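Local coordinates for protein catalase (Bacillus pumilus, PDB 4QOL) that breaks down hydrogen peroxide to water and oxygen at a heme and also shows peroxidase-like reactivity toward phenolic substrates, at residues Ile99-Pro111 / Ala232-Thr244. Residues are numbered along the deposited sequence; the frame is centred on the assembly and turned at random.
Sequences IHPKGSPETLRDP and AAEIQANDFQHAT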
ATOM      1  N   ILE A  99     -21.720  11.501   3.996  1.00 13.43           N
ATOM      2  CA  ILE A  99     -20.895  12.353   3.165  1.00 13.99           C
ATOM      3  C   ILE A  99     -19.602  12.788   3.870  1.00 12.85           C
ATOM      4  O   ILE A  99     -18.553  12.771   3.270  1.00 13.46           O
ATOM      5  CB  ILE A  99     -21.687  13.547   2.653  1.00 13.54           C
ATOM      6  CG1 ILE A  99     -22.686  13.051   1.590  1.00 14.31           C
ATOM      7  CG2 ILE A  99     -20.791  14.665   2.093  1.00 13.85           C
ATOM      8  CD1 ILE A  99     -22.102  12.432   0.303  1.00 14.82           C
ATOM      9  N   HIS A 100     -19.690  13.191   5.108  1.00 14.23           N
ATOM     10  CA  HIS A 100     -18.531  13.895   5.691  1.00 14.61           C
ATOM     11  C   HIS A 100     -17.563  12.864   6.302  1.00 14.14           C
ATOM     12  O   HIS A 100     -17.896  11.696   6.433  1.00 13.68           O
ATOM     13  CB  HIS A 100     -18.929  14.984   6.673  1.00 15.31           C
ATOM     14  CG  HIS A 100     -19.549  16.178   6.018  1.00 16.08           C
ATOM     15  ND1 HIS A 100     -18.831  17.270   5.589  1.00 18.10           N
ATOM     16  CD2 HIS A 100     -20.822  16.371   5.603  1.00 16.18           C
ATOM     17  CE1 HIS A 100     -19.662  18.148   5.054  1.00 15.82           C
ATOM     18  NE2 HIS A 100     -20.868  17.626   5.029  1.00 19.69           N
ATOM     19  N   PRO A 101     -16.296  13.263   6.600  1.00 14.87           N
ATOM     20  CA  PRO A 101     -15.278  12.302   7.024  1.00 14.01           C
ATOM     21  C   PRO A 101     -15.483  11.731   8.423  1.00 14.17           C
ATOM     22  O   PRO A 101     -16.437  12.087   9.131  1.00 13.55           O
ATOM     23  CB  PRO A 101     -13.954  13.126   6.969  1.00 14.90           C
ATOM     24  CG  PRO A 101     -14.228  14.218   6.015  1.00 15.26           C
ATOM     25  CD  PRO A 101     -15.666  14.551   6.217  1.00 16.29           C
ATOM     26  N   LYS A 102     -14.553  10.876   8.842  0.50 15.89           N
ATOM     27  CA  LYS A 102     -14.427  10.458  10.244  0.50 17.69           C
ATOM     28  C   LYS A 102     -14.331  11.708  11.105  0.50 16.30           C
ATOM     29  O   LYS A 102     -13.748  12.702  10.721  0.50 17.44           O
ATOM     30  CB  LYS A 102     -13.167   9.595  10.427  0.50 19.26           C
ATOM     31  CG  LYS A 102     -13.314   8.149   9.939  0.50 21.64           C
ATOM     32  CD  LYS A 102     -11.996   7.419  10.164  0.50 21.70           C
ATOM     33  CE  LYS A 102     -11.664   7.279  11.630  0.50 23.08           C
ATOM     34  NZ  LYS A 102     -12.605   6.338  12.318  0.50 23.81           N
ATOM     35  N   GLY A 103     -14.927  11.682  12.277  0.50 15.54           N
ATOM     36  CA  GLY A 103     -14.810  12.822  13.111  0.50 16.09           C
ATOM     37  C   GLY A 103     -15.931  13.816  12.854  0.50 15.74           C
ATOM     38  O   GLY A 103     -16.087  14.660  13.680  0.50 16.82           O
ATOM     39  N   SER A 104     -16.710  13.702  11.756  1.00 15.27           N
ATOM     40  CA  SER A 104     -17.703  14.719  11.456  1.00 16.01           C
ATOM     41  C   SER A 104     -18.914  14.520  12.375  1.00 15.70           C
ATOM     42  O   SER A 104     -19.117  13.448  12.957  1.00 15.85           O
ATOM     43  CB  SER A 104     -18.151  14.657   9.968  1.00 16.34           C
ATOM     44  OG  SER A 104     -18.697  13.419   9.573  1.00 15.48           O
ATOM     45  N   PRO A 105     -19.719  15.563  12.576  1.00 16.01           N
ATOM     46  CA  PRO A 105     -20.858  15.443  13.486  1.00 16.00           C
ATOM     47  C   PRO A 105     -21.981  14.515  12.983  1.00 15.85           C
ATOM     48  O   PRO A 105     -22.209  14.342  11.787  1.00 15.78           O
ATOM     49  CB  PRO A 105     -21.393  16.867  13.579  1.00 15.53           C
ATOM     50  CG  PRO A 105     -20.224  17.699  13.180  1.00 16.57           C
ATOM     51  CD  PRO A 105     -19.529  16.953  12.129  1.00 15.47           C
ATOM     52  N   GLU A 106     -22.708  13.967  13.944  1.00 14.07           N
ATOM     53  CA  GLU A 106     -23.796  13.021  13.648  1.00 15.33           C
ATOM     54  C   GLU A 106     -25.179  13.730  13.665  1.00 16.23           C
ATOM     55  O   GLU A 106     -26.235  13.102  13.601  1.00 16.12           O
ATOM     56  CB  GLU A 106     -23.730  11.833  14.594  1.00 15.62           C
ATOM     57  CG  GLU A 106     -22.562  10.880  14.272  1.00 17.03           C
ATOM     58  CD  GLU A 106     -22.376   9.775  15.301  1.00 17.43           C
ATOM     59  OE1 GLU A 106     -22.496  10.124  16.526  1.00 19.10           O
ATOM     60  OE2 GLU A 106     -22.015   8.627  14.917  1.00 17.23           O
ATOM     61  N   THR A 107     -25.113  15.050  13.641  1.00 15.01           N
ATOM     62  CA  THR A 107     -26.271  15.952  13.548  1.00 16.63           C
ATOM     63  C   THR A 107     -26.513  16.545  12.163  1.00 16.27           C
ATOM     64  O   THR A 107     -27.377  17.409  12.029  1.00 18.98           O
ATOM     65  CB  THR A 107     -26.027  17.129  14.507  1.00 16.17           C
ATOM     66  OG1 THR A 107     -24.700  17.564  14.393  1.00 16.43           O
ATOM     67  CG2 THR A 107     -26.242  16.708  15.957  1.00 17.34           C
ATOM     68  N   LEU A 108     -25.690  16.164  11.169  1.00 14.34           N
ATOM     69  CA  LEU A 108     -25.878  16.636   9.824  1.00 14.84           C
ATOM     70  C   LEU A 108     -27.007  15.928   9.091  1.00 15.74           C
ATOM     71  O   LEU A 108     -27.328  14.805   9.412  1.00 17.79           O
ATOM     72  CB  LEU A 108     -24.592  16.457   9.041  1.00 14.72           C
ATOM     73  CG  LEU A 108     -23.291  16.967   9.672  1.00 15.56           C
ATOM     74  CD1 LEU A 108     -22.073  16.795   8.767  1.00 14.82           C
ATOM     75  CD2 LEU A 108     -23.423  18.463  10.039  1.00 15.74           C
ATOM     76  N   ARG A 109     -27.548  16.597   8.069  1.00 17.07           N
ATOM     77  CA  ARG A 109     -28.564  16.002   7.228  1.00 17.22           C
ATOM     78  C   ARG A 109     -27.894  14.983   6.330  1.00 17.97           C
ATOM     79  O   ARG A 109     -26.854  15.297   5.727  1.00 20.06           O
ATOM     80  CB  ARG A 109     -29.268  17.094   6.413  1.00 16.97           C
ATOM     81  CG  ARG A 109     -30.391  16.545   5.539  1.00 16.10           C
ATOM     82  CD  ARG A 109     -31.245  17.626   4.875  1.00 18.34           C
ATOM     83  NE  ARG A 109     -31.737  18.615   5.843  1.00 18.00           N
ATOM     84  CZ  ARG A 109     -32.716  18.412   6.701  1.00 19.20           C
ATOM     85  NH1 ARG A 109     -33.493  17.309   6.653  1.00 19.59           N
ATOM     86  NH2 ARG A 109     -32.944  19.315   7.591  1.00 19.69           N
ATOM     87  N   ASP A 110     -28.454  13.796   6.228  1.00 17.27           N
ATOM     88  CA  ASP A 110     -27.837  12.716   5.396  1.00 16.79           C
ATOM     89  C   ASP A 110     -28.759  11.522   5.524  1.00 15.98           C
ATOM     90  O   ASP A 110     -29.314  11.307   6.596  1.00 15.21           O
ATOM     91  CB  ASP A 110     -26.445  12.308   5.960  1.00 16.33           C
ATOM     92  CG  ASP A 110     -25.262  12.509   4.982  1.00 17.68           C
ATOM     93  OD1 ASP A 110     -25.422  12.914   3.802  1.00 18.52           O
ATOM     94  OD2 ASP A 110     -24.063  12.427   5.488  1.00 20.03           O
ATOM     95  N   PRO A 111     -28.809  10.661   4.496  1.00 15.47           N
ATOM     96  CA  PRO A 111     -29.205   9.252   4.819  1.00 15.78           C
ATOM     97  C   PRO A 111     -28.305   8.696   5.916  1.00 15.41           C
ATOM     98  O   PRO A 111     -27.201   9.218   6.154  1.00 17.21           O
ATOM     99  CB  PRO A 111     -28.990   8.528   3.523  1.00 15.47           C
ATOM    100  CG  PRO A 111     -28.850   9.586   2.491  1.00 15.20           C
ATOM    101  CD  PRO A 111     -28.192  10.720   3.172  1.00 15.82           C
ATOM    102  N   ALA A 232     -31.289  19.769  15.957  1.00 18.22           N
ATOM    103  CA  ALA A 232     -29.954  19.235  15.588  1.00 18.39           C
ATOM    104  C   ALA A 232     -28.836  20.192  15.977  1.00 17.72           C
ATOM    105  O   ALA A 232     -27.745  19.776  16.427  1.00 18.40           O
ATOM    106  CB  ALA A 232     -29.904  18.956  14.087  1.00 18.82           C
ATOM    107  N   ALA A 233     -29.011  21.479  15.687  1.00 18.75           N
ATOM    108  CA  ALA A 233     -28.018  22.483  16.071  1.00 19.71           C
ATOM    109  C   ALA A 233     -27.776  22.516  17.587  1.00 20.35           C
ATOM    110  O   ALA A 233     -26.636  22.702  18.033  1.00 17.46           O
ATOM    111  CB  ALA A 233     -28.436  23.875  15.570  1.00 19.58           C
ATOM    112  N   GLU A 234     -28.833  22.405  18.368  1.00 20.22           N
ATOM    113  CA  GLU A 234     -28.705  22.387  19.829  1.00 23.62           C
ATOM    114  C   GLU A 234     -27.829  21.200  20.300  1.00 22.16           C
ATOM    115  O   GLU A 234     -27.004  21.341  21.197  1.00 22.64           O
ATOM    116  CB  GLU A 234     -30.115  22.300  20.489  1.00 26.95           C
ATOM    117  CG  GLU A 234     -30.999  23.524  20.226  1.00 33.04           C
ATOM    118  CD  GLU A 234     -32.451  23.404  20.738  1.00 42.77           C
ATOM    119  OE1 GLU A 234     -33.230  24.408  20.601  1.00 47.18           O
ATOM    120  OE2 GLU A 234     -32.839  22.289  21.214  1.00 45.36           O
ATOM    121  N   ILE A 235     -28.009  20.028  19.691  1.00 20.30           N
ATOM    122  CA  ILE A 235     -27.178  18.875  20.013  1.00 19.77           C
ATOM    123  C   ILE A 235     -25.778  19.118  19.524  1.00 19.38           C
ATOM    124  O   ILE A 235     -24.825  18.893  20.276  1.00 18.47           O
ATOM    125  CB  ILE A 235     -27.800  17.526  19.432  1.00 20.32           C
ATOM    126  CG1 ILE A 235     -29.111  17.222  20.179  1.00 21.52           C
ATOM    127  CG2 ILE A 235     -26.864  16.341  19.625  1.00 19.86           C
ATOM    128  CD1 ILE A 235     -30.045  16.304  19.439  1.00 23.20           C
ATOM    129  N   GLN A 236     -25.624  19.601  18.285  1.00 16.77           N
ATOM    130  CA  GLN A 236     -24.296  19.809  17.723  1.00 17.80           C
ATOM    131  C   GLN A 236     -23.424  20.773  18.524  1.00 18.04           C
ATOM    132  O   GLN A 236     -22.197  20.550  18.626  1.00 19.35           O
ATOM    133  CB  GLN A 236     -24.410  20.310  16.278  1.00 16.81           C
ATOM    134  CG  GLN A 236     -23.088  20.292  15.514  1.00 17.54           C
ATOM    135  CD  GLN A 236     -23.294  20.626  14.054  1.00 16.46           C
ATOM    136  OE1 GLN A 236     -24.000  19.891  13.353  1.00 18.06           O
ATOM    137  NE2 GLN A 236     -22.669  21.698  13.558  1.00 17.03           N
ATOM    138  N   ALA A 237     -24.036  21.750  19.196  1.00 19.86           N
ATOM    139  CA  ALA A 237     -23.307  22.665  20.050  1.00 20.44           C
ATOM    140  C   ALA A 237     -22.431  21.985  21.082  1.00 20.85           C
ATOM    141  O   ALA A 237     -21.369  22.508  21.411  1.00 19.20           O
ATOM    142  CB  ALA A 237     -24.245  23.640  20.761  1.00 19.48           C
ATOM    143  N   ASN A 238     -22.916  20.852  21.622  1.00 23.01           N
ATOM    144  CA  ASN A 238     -22.248  20.191  22.727  1.00 24.28           C
ATOM    145  C   ASN A 238     -21.787  18.769  22.490  1.00 23.79           C
ATOM    146  O   ASN A 238     -21.104  18.197  23.360  1.00 23.26           O
ATOM    147  CB  ASN A 238     -23.157  20.149  23.946  1.00 27.44           C
ATOM    148  CG  ASN A 238     -23.488  21.536  24.469  1.00 30.08           C
ATOM    149  OD1 ASN A 238     -22.613  22.377  24.654  1.00 35.37           O
ATOM    150  ND2 ASN A 238     -24.757  21.774  24.679  1.00 33.46           N
ATOM    151  N   ASP A 239     -22.172  18.172  21.374  1.00 20.47           N
ATOM    152  CA  ASP A 239     -21.695  16.806  21.094  1.00 20.12           C
ATOM    153  C   ASP A 239     -21.724  16.577  19.590  1.00 18.41           C
ATOM    154  O   ASP A 239     -22.764  16.652  18.977  1.00 19.62           O
ATOM    155  CB  ASP A 239     -22.562  15.810  21.814  1.00 20.69           C
ATOM    156  CG  ASP A 239     -21.968  14.408  21.872  1.00 22.75           C
ATOM    157  OD1 ASP A 239     -20.871  14.152  21.289  1.00 23.53           O
ATOM    158  OD2 ASP A 239     -22.601  13.555  22.547  1.00 25.01           O
ATOM    159  N   PHE A 240     -20.556  16.267  19.021  1.00 18.23           N
ATOM    160  CA  PHE A 240     -20.434  15.963  17.609  1.00 16.28           C
ATOM    161  C   PHE A 240     -20.431  14.437  17.366  1.00 16.46           C
ATOM    162  O   PHE A 240     -20.230  13.978  16.243  1.00 16.62           O
ATOM    163  CB  PHE A 240     -19.214  16.645  16.981  1.00 16.02           C
ATOM    164  CG  PHE A 240     -17.922  16.185  17.522  1.00 17.62           C
ATOM    165  CD1 PHE A 240     -17.419  16.740  18.691  1.00 18.92           C
ATOM    166  CD2 PHE A 240     -17.186  15.211  16.889  1.00 16.98           C
ATOM    167  CE1 PHE A 240     -16.174  16.334  19.217  1.00 20.02           C
ATOM    168  CE2 PHE A 240     -15.951  14.774  17.410  1.00 19.05           C
ATOM    169  CZ  PHE A 240     -15.448  15.331  18.583  1.00 19.98           C
ATOM    170  N   GLN A 241     -20.590  13.638  18.407  1.00 15.97           N
ATOM    171  CA  GLN A 241     -20.682  12.158  18.212  1.00 17.90           C
ATOM    172  C   GLN A 241     -21.847  11.602  19.015  1.00 15.87           C
ATOM    173  O   GLN A 241     -21.759  10.533  19.622  1.00 16.62           O
ATOM    174  CB  GLN A 241     -19.370  11.396  18.587  1.00 19.21           C
ATOM    175  CG  GLN A 241     -18.978  11.547  20.071  1.00 21.33           C
ATOM    176  CD  GLN A 241     -17.780  12.469  20.286  1.00 22.26           C
ATOM    177  OE1 GLN A 241     -16.674  12.181  19.817  1.00 21.01           O
ATOM    178  NE2 GLN A 241     -18.016  13.624  20.930  1.00 24.18           N
ATOM    179  N   HIS A 242     -22.987  12.260  18.983  1.00 15.18           N
ATOM    180  CA  HIS A 242     -24.013  11.929  19.957  1.00 15.92           C
ATOM    181  C   HIS A 242     -24.717  10.562  19.694  1.00 15.65           C
ATOM    182  O   HIS A 242     -25.264   9.902  20.618  1.00 15.25           O
ATOM    183  CB  HIS A 242     -25.073  13.045  20.030  1.00 16.51           C
ATOM    184  CG  HIS A 242     -26.086  12.953  18.946  1.00 17.56           C
ATOM    185  ND1 HIS A 242     -25.827  13.354  17.656  1.00 17.95           N
ATOM    186  CD2 HIS A 242     -27.321  12.401  18.929  1.00 19.15           C
ATOM    187  CE1 HIS A 242     -26.863  13.065  16.893  1.00 19.69           C
ATOM    188  NE2 HIS A 242     -27.780  12.480  17.631  1.00 18.24           N
ATOM    189  N   ALA A 243     -24.711  10.148  18.420  1.00 15.49           N
ATOM    190  CA  ALA A 243     -25.384   8.914  18.044  1.00 15.57           C
ATOM    191  C   ALA A 243     -24.474   7.777  18.371  1.00 16.70           C
ATOM    192  O   ALA A 243     -24.945   6.742  18.842  1.00 18.24           O
ATOM    193  CB  ALA A 243     -25.765   8.949  16.536  1.00 15.03           C
ATOM    194  N   THR A 244     -23.165   7.927  18.108  1.00 16.65           N
ATOM    195  CA  THR A 244     -22.255   6.888  18.538  1.00 16.38           C
ATOM    196  C   THR A 244     -22.353   6.716  20.080  1.00 17.04           C
ATOM    197  O   THR A 244     -22.357   5.595  20.604  1.00 17.25           O
ATOM    198  CB  THR A 244     -20.832   7.283  18.152  1.00 15.69           C
ATOM    199  OG1 THR A 244     -20.656   7.103  16.741  1.00 17.43           O
ATOM    200  CG2 THR A 244     -19.755   6.426  18.793  1.00 16.73           C
TER
HETATM  201  O   HOH W   1     -23.426  14.520  17.037  1.00 19.36           O
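With CG anti to its carbonyl carbon (chi1 -73°) and the chain extended beyond it, E106 delivers its carboxylate to the start of helix 242-253, whereas T107 turns OG1 between its backbone N and carbonyl carbon (chi1 43°), facing Q236. E106 OE1 accepts a nearly straight bond from T244 N at 2.8 Å and a weaker, bent one from A243 N. E106 OE2 takes the T244 hydroxyl, OG1, at 2.7 Å on its syn side, and Y191 OH as a second partner. The carboxylate thus binds backbone N-H groups of the first turn, with Q241 at the N-cap position, and its negative charge is probably stabilised by the helix N-terminus. In this catalase fold the contact joins the loop between strands 88-96 and 113-120 to the junction of helices 229-236 and 242-253. A water reinforces it, accepting from E106 N and H242 N, donating to D239 O and lying 2.7 Å from H242 ND1 at the ring edge; H242 NE2 bonds A189 O. Alongside, T107 OG1 donates to Q236 OE1 at 2.6 Å, in the carbonyl plane on a lone pair, while Q236 NE2 reaches Q236 O of a second subunit. T107 CG2 rests 3.7 Å from I235 CG2. P105 CB also packs on F240 CB, whose ring meets H100 of that subunit edge-to-face.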